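Local coordinates for 199aa long hypothetical Trp repressor binding protein (Sulfolobus tokodaii, PDB 2ZKI) that probably binds a flavin mononucleotide and acts as a flavodoxin-like oxidoreductase, although it was named a Trp repressor binding protein, at residues A31-T43 with V57-W70. Sequence-based numbering, arbitrary orientation.
With SO4 (sulfate ion), chain N; SO4 (sulfate ion), chain J.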
ATOM      1  N   ALA A  31       5.986 -24.492  18.914  1.00 38.29           N
ATOM      2  CA  ALA A  31       4.538 -24.592  18.718  1.00 38.39           C
ATOM      3  C   ALA A  31       4.119 -25.986  18.241  1.00 38.40           C
ATOM      4  O   ALA A  31       2.948 -26.357  18.343  1.00 38.35           O
ATOM      5  CB  ALA A  31       4.057 -23.524  17.742  1.00 38.40           C
ATOM      6  N   GLY A  32       5.078 -26.745  17.715  1.00 38.50           N
ATOM      7  CA  GLY A  32       4.848 -28.131  17.302  1.00 38.68           C
ATOM      8  C   GLY A  32       4.659 -28.307  15.806  1.00 38.77           C
ATOM      9  O   GLY A  32       3.597 -28.743  15.353  1.00 38.80           O
ATOM     10  N   ALA A  33       5.696 -27.976  15.041  1.00 38.78           N
ATOM     11  CA  ALA A  33       5.637 -28.049  13.585  1.00 38.86           C
ATOM     12  C   ALA A  33       6.990 -28.413  12.984  1.00 38.97           C
ATOM     13  O   ALA A  33       8.038 -28.105  13.561  1.00 39.02           O
ATOM     14  CB  ALA A  33       5.148 -26.729  13.018  1.00 38.85           C
ATOM     15  N   GLU A  34       6.963 -29.072  11.829  1.00 39.04           N
ATOM     16  CA  GLU A  34       8.186 -29.354  11.083  1.00 39.19           C
ATOM     17  C   GLU A  34       8.599 -28.096  10.327  1.00 39.22           C
ATOM     18  O   GLU A  34       7.797 -27.514   9.587  1.00 39.26           O
ATOM     19  CB  GLU A  34       7.992 -30.533  10.121  1.00 39.24           C
ATOM     20  CG  GLU A  34       7.756 -31.884  10.805  1.00 39.49           C
ATOM     21  CD  GLU A  34       8.949 -32.360  11.620  1.00 39.81           C
ATOM     22  OE1 GLU A  34      10.075 -32.400  11.076  1.00 40.01           O
ATOM     23  OE2 GLU A  34       8.758 -32.702  12.808  1.00 39.80           O
ATOM     24  N   VAL A  35       9.845 -27.673  10.526  1.00 39.18           N
ATOM     25  CA  VAL A  35      10.326 -26.410   9.965  1.00 39.15           C
ATOM     26  C   VAL A  35      11.481 -26.601   8.985  1.00 39.16           C
ATOM     27  O   VAL A  35      12.538 -27.119   9.349  1.00 39.20           O
ATOM     28  CB  VAL A  35      10.748 -25.413  11.077  1.00 39.17           C
ATOM     29  CG1 VAL A  35      11.290 -24.120  10.473  1.00 39.06           C
ATOM     30  CG2 VAL A  35       9.577 -25.111  11.998  1.00 39.24           C
ATOM     31  N   LYS A  36      11.263 -26.176   7.742  1.00 39.16           N
ATOM     32  CA  LYS A  36      12.327 -26.082   6.747  1.00 39.13           C
ATOM     33  C   LYS A  36      12.691 -24.615   6.521  1.00 39.01           C
ATOM     34  O   LYS A  36      11.850 -23.814   6.104  1.00 38.95           O
ATOM     35  CB  LYS A  36      11.907 -26.733   5.424  1.00 39.11           C
ATOM     36  CG  LYS A  36      11.963 -28.253   5.412  1.00 39.25           C
ATOM     37  CD  LYS A  36      11.483 -28.804   4.073  1.00 39.34           C
ATOM     38  CE  LYS A  36      11.324 -30.323   4.097  1.00 39.93           C
ATOM     39  NZ  LYS A  36      12.620 -31.056   4.192  1.00 40.18           N
ATOM     40  N   ILE A  37      13.941 -24.269   6.818  1.00 38.95           N
ATOM     41  CA  ILE A  37      14.459 -22.927   6.566  1.00 38.81           C
ATOM     42  C   ILE A  37      15.200 -22.926   5.229  1.00 38.94           C
ATOM     43  O   ILE A  37      16.180 -23.654   5.049  1.00 38.91           O
ATOM     44  CB  ILE A  37      15.384 -22.437   7.712  1.00 38.76           C
ATOM     45  CG1 ILE A  37      14.588 -22.274   9.012  1.00 38.53           C
ATOM     46  CG2 ILE A  37      16.072 -21.124   7.334  1.00 38.63           C
ATOM     47  CD1 ILE A  37      15.443 -22.151  10.263  1.00 38.65           C
ATOM     48  N   ARG A  38      14.710 -22.119   4.292  1.00 39.02           N
ATOM     49  CA  ARG A  38      15.271 -22.056   2.947  1.00 39.12           C
ATOM     50  C   ARG A  38      15.538 -20.612   2.530  1.00 39.34           C
ATOM     51  O   ARG A  38      14.808 -19.701   2.923  1.00 39.31           O
ATOM     52  CB  ARG A  38      14.317 -22.698   1.935  1.00 39.08           C
ATOM     53  CG  ARG A  38      13.874 -24.135   2.228  1.00 38.85           C
ATOM     54  CD  ARG A  38      14.888 -25.167   1.762  1.00 38.39           C
ATOM     55  NE  ARG A  38      15.710 -25.662   2.863  1.00 38.16           N
ATOM     56  CZ  ARG A  38      15.539 -26.834   3.469  1.00 37.65           C
ATOM     57  NH1 ARG A  38      14.575 -27.663   3.086  1.00 37.41           N
ATOM     58  NH2 ARG A  38      16.344 -27.183   4.460  1.00 37.42           N
ATOM     59  N   ARG A  39      16.583 -20.416   1.730  1.00 39.68           N
ATOM     60  CA  ARG A  39      16.887 -19.109   1.137  1.00 39.98           C
ATOM     61  C   ARG A  39      16.713 -19.133  -0.386  1.00 40.13           C
ATOM     62  O   ARG A  39      16.607 -20.205  -0.987  1.00 40.17           O
ATOM     63  CB  ARG A  39      18.291 -18.623   1.536  1.00 39.97           C
ATOM     64  CG  ARG A  39      19.429 -19.617   1.311  1.00 40.44           C
ATOM     65  CD  ARG A  39      20.049 -19.487  -0.075  1.00 41.56           C
ATOM     66  NE  ARG A  39      21.279 -20.268  -0.195  1.00 42.38           N
ATOM     67  CZ  ARG A  39      22.507 -19.761  -0.108  1.00 42.80           C
ATOM     68  NH1 ARG A  39      23.559 -20.560  -0.226  1.00 43.12           N
ATOM     69  NH2 ARG A  39      22.691 -18.462   0.093  1.00 43.17           N
ATOM     70  N   VAL A  40      16.674 -17.951  -1.000  1.00 40.33           N
ATOM     71  CA  VAL A  40      16.511 -17.839  -2.453  1.00 40.50           C
ATOM     72  C   VAL A  40      17.833 -17.574  -3.176  1.00 40.74           C
ATOM     73  O   VAL A  40      18.806 -17.116  -2.573  1.00 40.73           O
ATOM     74  CB  VAL A  40      15.468 -16.752  -2.858  1.00 40.47           C
ATOM     75  CG1 VAL A  40      14.063 -17.182  -2.478  1.00 40.24           C
ATOM     76  CG2 VAL A  40      15.813 -15.392  -2.251  1.00 40.46           C
ATOM     77  N   ARG A  41      17.840 -17.869  -4.475  1.00 41.00           N
ATOM     78  CA  ARG A  41      18.976 -17.632  -5.360  1.00 41.35           C
ATOM     79  C   ARG A  41      19.257 -16.137  -5.502  1.00 41.45           C
ATOM     80  O   ARG A  41      18.332 -15.323  -5.500  1.00 41.45           O
ATOM     81  CB  ARG A  41      18.660 -18.221  -6.735  1.00 41.47           C
ATOM     82  CG  ARG A  41      19.857 -18.591  -7.588  1.00 42.18           C
ATOM     83  CD  ARG A  41      19.420 -18.750  -9.036  1.00 43.64           C
ATOM     84  NE  ARG A  41      20.234 -19.712  -9.777  1.00 44.90           N
ATOM     85  CZ  ARG A  41      19.943 -21.005  -9.908  1.00 45.54           C
ATOM     86  NH1 ARG A  41      18.851 -21.512  -9.344  1.00 45.66           N
ATOM     87  NH2 ARG A  41      20.747 -21.797 -10.604  1.00 45.84           N
ATOM     88  N   GLU A  42      20.533 -15.781  -5.628  1.00 41.69           N
ATOM     89  CA  GLU A  42      20.930 -14.390  -5.850  1.00 41.95           C
ATOM     90  C   GLU A  42      20.737 -13.989  -7.313  1.00 42.18           C
ATOM     91  O   GLU A  42      21.040 -14.762  -8.225  1.00 42.10           O
ATOM     92  CB  GLU A  42      22.383 -14.161  -5.413  1.00 41.96           C
ATOM     93  CG  GLU A  42      22.860 -12.709  -5.501  1.00 41.86           C
ATOM     94  CD  GLU A  42      22.050 -11.766  -4.626  1.00 41.94           C
ATOM     95  OE1 GLU A  42      21.171 -11.057  -5.164  1.00 41.83           O
ATOM     96  OE2 GLU A  42      22.283 -11.740  -3.400  1.00 41.92           O
ATOM     97  N   THR A  43      20.233 -12.774  -7.522  1.00 42.55           N
ATOM     98  CA  THR A  43      19.952 -12.265  -8.865  1.00 42.95           C
ATOM     99  C   THR A  43      20.789 -11.038  -9.226  1.00 43.27           C
ATOM    100  O   THR A  43      20.869 -10.662 -10.399  1.00 43.27           O
ATOM    101  CB  THR A  43      18.452 -11.932  -9.049  1.00 42.94           C
ATOM    102  OG1 THR A  43      18.036 -11.000  -8.043  1.00 43.13           O
ATOM    103  CG2 THR A  43      17.601 -13.196  -8.959  1.00 42.72           C
ATOM    104  N   VAL A  57      25.406 -18.138   5.088  1.00 53.64           N
ATOM    105  CA  VAL A  57      24.180 -18.788   4.618  1.00 53.22           C
ATOM    106  C   VAL A  57      24.446 -20.145   3.950  1.00 52.88           C
ATOM    107  O   VAL A  57      23.522 -20.776   3.422  1.00 52.87           O
ATOM    108  CB  VAL A  57      23.392 -17.875   3.634  1.00 53.22           C
ATOM    109  CG1 VAL A  57      21.912 -18.225   3.643  1.00 53.33           C
ATOM    110  CG2 VAL A  57      23.565 -16.413   3.993  1.00 53.33           C
ATOM    111  N   LYS A  58      25.699 -20.601   3.984  1.00 52.37           N
ATOM    112  CA  LYS A  58      26.084 -21.847   3.305  1.00 51.88           C
ATOM    113  C   LYS A  58      25.533 -23.121   3.956  1.00 51.25           C
ATOM    114  O   LYS A  58      25.469 -24.173   3.315  1.00 51.17           O
ATOM    115  CB  LYS A  58      27.603 -21.925   3.109  1.00 51.93           C
ATOM    116  CG  LYS A  58      28.077 -21.156   1.880  1.00 52.24           C
ATOM    117  CD  LYS A  58      29.573 -21.277   1.643  1.00 52.28           C
ATOM    118  CE  LYS A  58      29.984 -20.460   0.422  1.00 52.85           C
ATOM    119  NZ  LYS A  58      31.443 -20.551   0.140  1.00 53.33           N
ATOM    120  N   ASP A  59      25.126 -23.015   5.217  1.00 50.56           N
ATOM    121  CA  ASP A  59      24.461 -24.114   5.911  1.00 49.86           C
ATOM    122  C   ASP A  59      22.986 -24.238   5.525  1.00 49.22           C
ATOM    123  O   ASP A  59      22.404 -25.318   5.634  1.00 49.23           O
ATOM    124  CB  ASP A  59      24.599 -23.953   7.427  1.00 50.01           C
ATOM    125  CG  ASP A  59      26.001 -24.252   7.920  1.00 50.23           C
ATOM    126  OD1 ASP A  59      26.496 -25.373   7.668  1.00 50.38           O
ATOM    127  OD2 ASP A  59      26.605 -23.369   8.566  1.00 50.66           O
ATOM    128  N   ILE A  60      22.393 -23.130   5.076  1.00 48.34           N
ATOM    129  CA  ILE A  60      20.985 -23.096   4.673  1.00 47.45           C
ATOM    130  C   ILE A  60      20.830 -23.381   3.176  1.00 46.78           C
ATOM    131  O   ILE A  60      21.326 -22.617   2.346  1.00 46.77           O
ATOM    132  CB  ILE A  60      20.314 -21.745   5.037  1.00 47.47           C
ATOM    133  CG1 ILE A  60      20.388 -21.504   6.547  1.00 47.55           C
ATOM    134  CG2 ILE A  60      18.859 -21.711   4.563  1.00 47.29           C
ATOM    135  CD1 ILE A  60      20.343 -20.044   6.944  1.00 47.71           C
ATOM    136  N   PRO A  61      20.136 -24.484   2.831  1.00 46.09           N
ATOM    137  CA  PRO A  61      19.928 -24.893   1.441  1.00 45.55           C
ATOM    138  C   PRO A  61      19.044 -23.921   0.667  1.00 44.93           C
ATOM    139  O   PRO A  61      18.277 -23.171   1.269  1.00 44.83           O
ATOM    140  CB  PRO A  61      19.215 -26.247   1.573  1.00 45.55           C
ATOM    141  CG  PRO A  61      19.459 -26.687   2.975  1.00 45.77           C
ATOM    142  CD  PRO A  61      19.503 -25.429   3.767  1.00 46.04           C
ATOM    143  N   GLU A  62      19.165 -23.936  -0.658  1.00 44.28           N
ATOM    144  CA  GLU A  62      18.312 -23.125  -1.521  1.00 43.63           C
ATOM    145  C   GLU A  62      16.907 -23.709  -1.613  1.00 43.12           C
ATOM    146  O   GLU A  62      16.722 -24.925  -1.561  1.00 43.06           O
ATOM    147  CB  GLU A  62      18.914 -22.991  -2.923  1.00 43.70           C
ATOM    148  CG  GLU A  62      20.036 -21.967  -3.034  1.00 43.65           C
ATOM    149  CD  GLU A  62      20.449 -21.690  -4.472  1.00 43.66           C
ATOM    150  OE1 GLU A  62      21.074 -20.634  -4.716  1.00 43.58           O
ATOM    151  OE2 GLU A  62      20.152 -22.519  -5.360  1.00 43.74           O
ATOM    152  N   VAL A  63      15.922 -22.826  -1.744  1.00 42.48           N
ATOM    153  CA  VAL A  63      14.526 -23.229  -1.850  1.00 41.85           C
ATOM    154  C   VAL A  63      14.234 -23.838  -3.219  1.00 41.42           C
ATOM    155  O   VAL A  63      14.782 -23.405  -4.233  1.00 41.44           O
ATOM    156  CB  VAL A  63      13.570 -22.037  -1.570  1.00 41.87           C
ATOM    157  CG1 VAL A  63      13.734 -20.936  -2.617  1.00 41.91           C
ATOM    158  CG2 VAL A  63      12.115 -22.501  -1.480  1.00 41.73           C
ATOM    159  N   THR A  64      13.383 -24.857  -3.231  1.00 40.89           N
ATOM    160  CA  THR A  64      12.894 -25.450  -4.468  1.00 40.37           C
ATOM    161  C   THR A  64      11.377 -25.277  -4.534  1.00 40.02           C
ATOM    162  O   THR A  64      10.746 -24.919  -3.537  1.00 39.95           O
ATOM    163  CB  THR A  64      13.267 -26.950  -4.566  1.00 40.39           C
ATOM    164  OG1 THR A  64      12.744 -27.655  -3.433  1.00 40.35           O
ATOM    165  CG2 THR A  64      14.783 -27.133  -4.619  1.00 40.30           C
ATOM    166  N   LEU A  65      10.795 -25.522  -5.706  1.00 39.59           N
ATOM    167  CA  LEU A  65       9.342 -25.449  -5.876  1.00 39.17           C
ATOM    168  C   LEU A  65       8.603 -26.581  -5.151  1.00 38.88           C
ATOM    169  O   LEU A  65       7.397 -26.489  -4.918  1.00 38.87           O
ATOM    170  CB  LEU A  65       8.965 -25.417  -7.361  1.00 39.19           C
ATOM    171  CG  LEU A  65       9.318 -24.154  -8.157  1.00 39.22           C
ATOM    172  CD1 LEU A  65       9.231 -24.424  -9.652  1.00 39.40           C
ATOM    173  CD2 LEU A  65       8.437 -22.967  -7.771  1.00 38.88           C
ATOM    174  N   ASP A  66       9.331 -27.640  -4.796  1.00 38.50           N
ATOM    175  CA  ASP A  66       8.789 -28.724  -3.976  1.00 38.12           C
ATOM    176  C   ASP A  66       8.541 -28.262  -2.539  1.00 37.66           C
ATOM    177  O   ASP A  66       7.592 -28.715  -1.890  1.00 37.59           O
ATOM    178  CB  ASP A  66       9.729 -29.934  -3.980  1.00 38.27           C
ATOM    179  CG  ASP A  66       9.693 -30.704  -5.291  1.00 38.74           C
ATOM    180  OD1 ASP A  66       8.583 -30.970  -5.805  1.00 39.33           O
ATOM    181  OD2 ASP A  66      10.780 -31.057  -5.801  1.00 39.19           O
ATOM    182  N   ASP A  67       9.400 -27.362  -2.058  1.00 36.97           N
ATOM    183  CA  ASP A  67       9.285 -26.788  -0.715  1.00 36.30           C
ATOM    184  C   ASP A  67       7.978 -26.018  -0.508  1.00 35.83           C
ATOM    185  O   ASP A  67       7.431 -25.992   0.597  1.00 35.75           O
ATOM    186  CB  ASP A  67      10.482 -25.879  -0.417  1.00 36.26           C
ATOM    187  CG  ASP A  67      11.787 -26.649  -0.270  1.00 36.25           C
ATOM    188  OD1 ASP A  67      12.846 -26.082  -0.608  1.00 36.08           O
ATOM    189  OD2 ASP A  67      11.762 -27.813   0.186  1.00 36.38           O
ATOM    190  N   MET A  68       7.488 -25.396  -1.577  1.00 35.21           N
ATOM    191  CA  MET A  68       6.231 -24.656  -1.545  1.00 34.60           C
ATOM    192  C   MET A  68       5.032 -25.606  -1.499  1.00 34.39           C
ATOM    193  O   MET A  68       4.019 -25.308  -0.862  1.00 34.44           O
ATOM    194  CB  MET A  68       6.125 -23.725  -2.759  1.00 34.53           C
ATOM    195  CG  MET A  68       7.315 -22.786  -2.962  1.00 33.98           C
ATOM    196  SD  MET A  68       7.445 -21.465  -1.738  1.00 33.15           S
ATOM    197  CE  MET A  68       6.101 -20.392  -2.240  1.00 33.01           C
ATOM    198  N   ARG A  69       5.153 -26.746  -2.180  1.00 34.04           N
ATOM    199  CA  ARG A  69       4.110 -27.776  -2.174  1.00 33.61           C
ATOM    200  C   ARG A  69       4.053 -28.487  -0.821  1.00 33.44           C
ATOM    201  O   ARG A  69       2.975 -28.828  -0.332  1.00 33.39           O
ATOM    202  CB  ARG A  69       4.356 -28.803  -3.281  1.00 33.57           C
ATOM    203  CG  ARG A  69       4.272 -28.261  -4.697  1.00 33.04           C
ATOM    204  CD  ARG A  69       4.605 -29.348  -5.703  1.00 32.23           C
ATOM    205  NE  ARG A  69       4.452 -28.886  -7.080  1.00 31.39           N
ATOM    206  CZ  ARG A  69       5.456 -28.521  -7.872  1.00 30.99           C
ATOM    207  NH1 ARG A  69       6.709 -28.566  -7.438  1.00 30.77           N
ATOM    208  NH2 ARG A  69       5.205 -28.114  -9.110  1.00 30.65           N
ATOM    209  N   TRP A  70       5.231 -28.704  -0.239  1.00 33.18           N
ATOM    210  CA  TRP A  70       5.397 -29.383   1.043  1.00 32.93           C
ATOM    211  C   TRP A  70       4.712 -28.637   2.182  1.00 32.71           C
ATOM    212  O   TRP A  70       4.015 -29.243   3.002  1.00 32.71           O
ATOM    213  CB  TRP A  70       6.893 -29.541   1.334  1.00 33.10           C
ATOM    214  CG  TRP A  70       7.233 -30.014   2.717  1.00 33.25           C
ATOM    215  CD1 TRP A  70       7.226 -31.301   3.166  1.00 33.37           C
ATOM    216  CD2 TRP A  70       7.653 -29.204   3.825  1.00 33.59           C
ATOM    217  NE1 TRP A  70       7.603 -31.346   4.489  1.00 33.60           N
ATOM    218  CE2 TRP A  70       7.870 -30.072   4.918  1.00 33.69           C
ATOM    219  CE3 TRP A  70       7.856 -27.827   4.003  1.00 33.42           C
ATOM    220  CZ2 TRP A  70       8.292 -29.610   6.173  1.00 33.57           C
ATOM    221  CZ3 TRP A  70       8.272 -27.369   5.250  1.00 33.30           C
ATOM    222  CH2 TRP A  70       8.483 -28.259   6.319  1.00 33.34           C
TER
HETATM  223  S   SO4 N 506       8.460 -28.871 -10.341  1.00117.51           S
HETATM  224  O1  SO4 N 506       8.638 -29.693  -9.146  1.00117.51           O
HETATM  225  O2  SO4 N 506       9.767 -28.581 -10.924  1.00117.55           O
HETATM  226  O3  SO4 N 506       7.633 -29.587 -11.310  1.00117.46           O
HETATM  227  O4  SO4 N 506       7.803 -27.618  -9.979  1.00117.43           O
HETATM  228  S   SO4 J 502      16.243 -29.305   6.661  1.00 65.25           S
HETATM  229  O1  SO4 J 502      16.511 -30.139   7.829  1.00 65.32           O
HETATM  230  O2  SO4 J 502      15.993 -27.933   7.096  1.00 65.29           O
HETATM  231  O3  SO4 J 502      17.404 -29.334   5.776  1.00 65.18           O
HETATM  232  O4  SO4 J 502      15.070 -29.812   5.951  1.00 65.08           O
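Arg-39 O is gripped twice from 57-70: Val-63 N donates a 2.8 Å hydrogen bond to it, and the CA-H of Glu-62 leans on the same oxygen. In return Arg-39 N gives a longer, nearly straight bond (170°) to Pro-61 O, so the two backbones join in a single beta bridge. Asp-67 OD1 accepts the Thr-64 N-H from above its carboxylate plane, and Arg-38 CD lies 3.3 Å from this oxygen. The Arg-38 chain, bent at chi2 and chi3, passes between Pro-61 and Asp-67, its CB against Val-63 CB. Its guanidinium lies edge-on to a sulfate, modelled doubtfully close; Lys-36 NZ hydrogen-bonds an oxygen of that ion. With only an alanine here, Asp-67 is likely to lose the closer of two neighbouring positive charges, and the Pro-61 ring its cover. Lys-36 lays its aliphatic chain over one face of Trp-70, CD 3.6 Å from the six-membered ring centroid. Beyond the bridge, Val-40 and Val-63 lie side by side against Phe-92 of helix 87-94. The axes of helix 65-70 and strand 34-39 run roughly antiparallel (152°); the strand edges this chain's flavodoxin-like parallel sheet, strand 6-11 pairs with it, and helix 16-31 meets Ile-60.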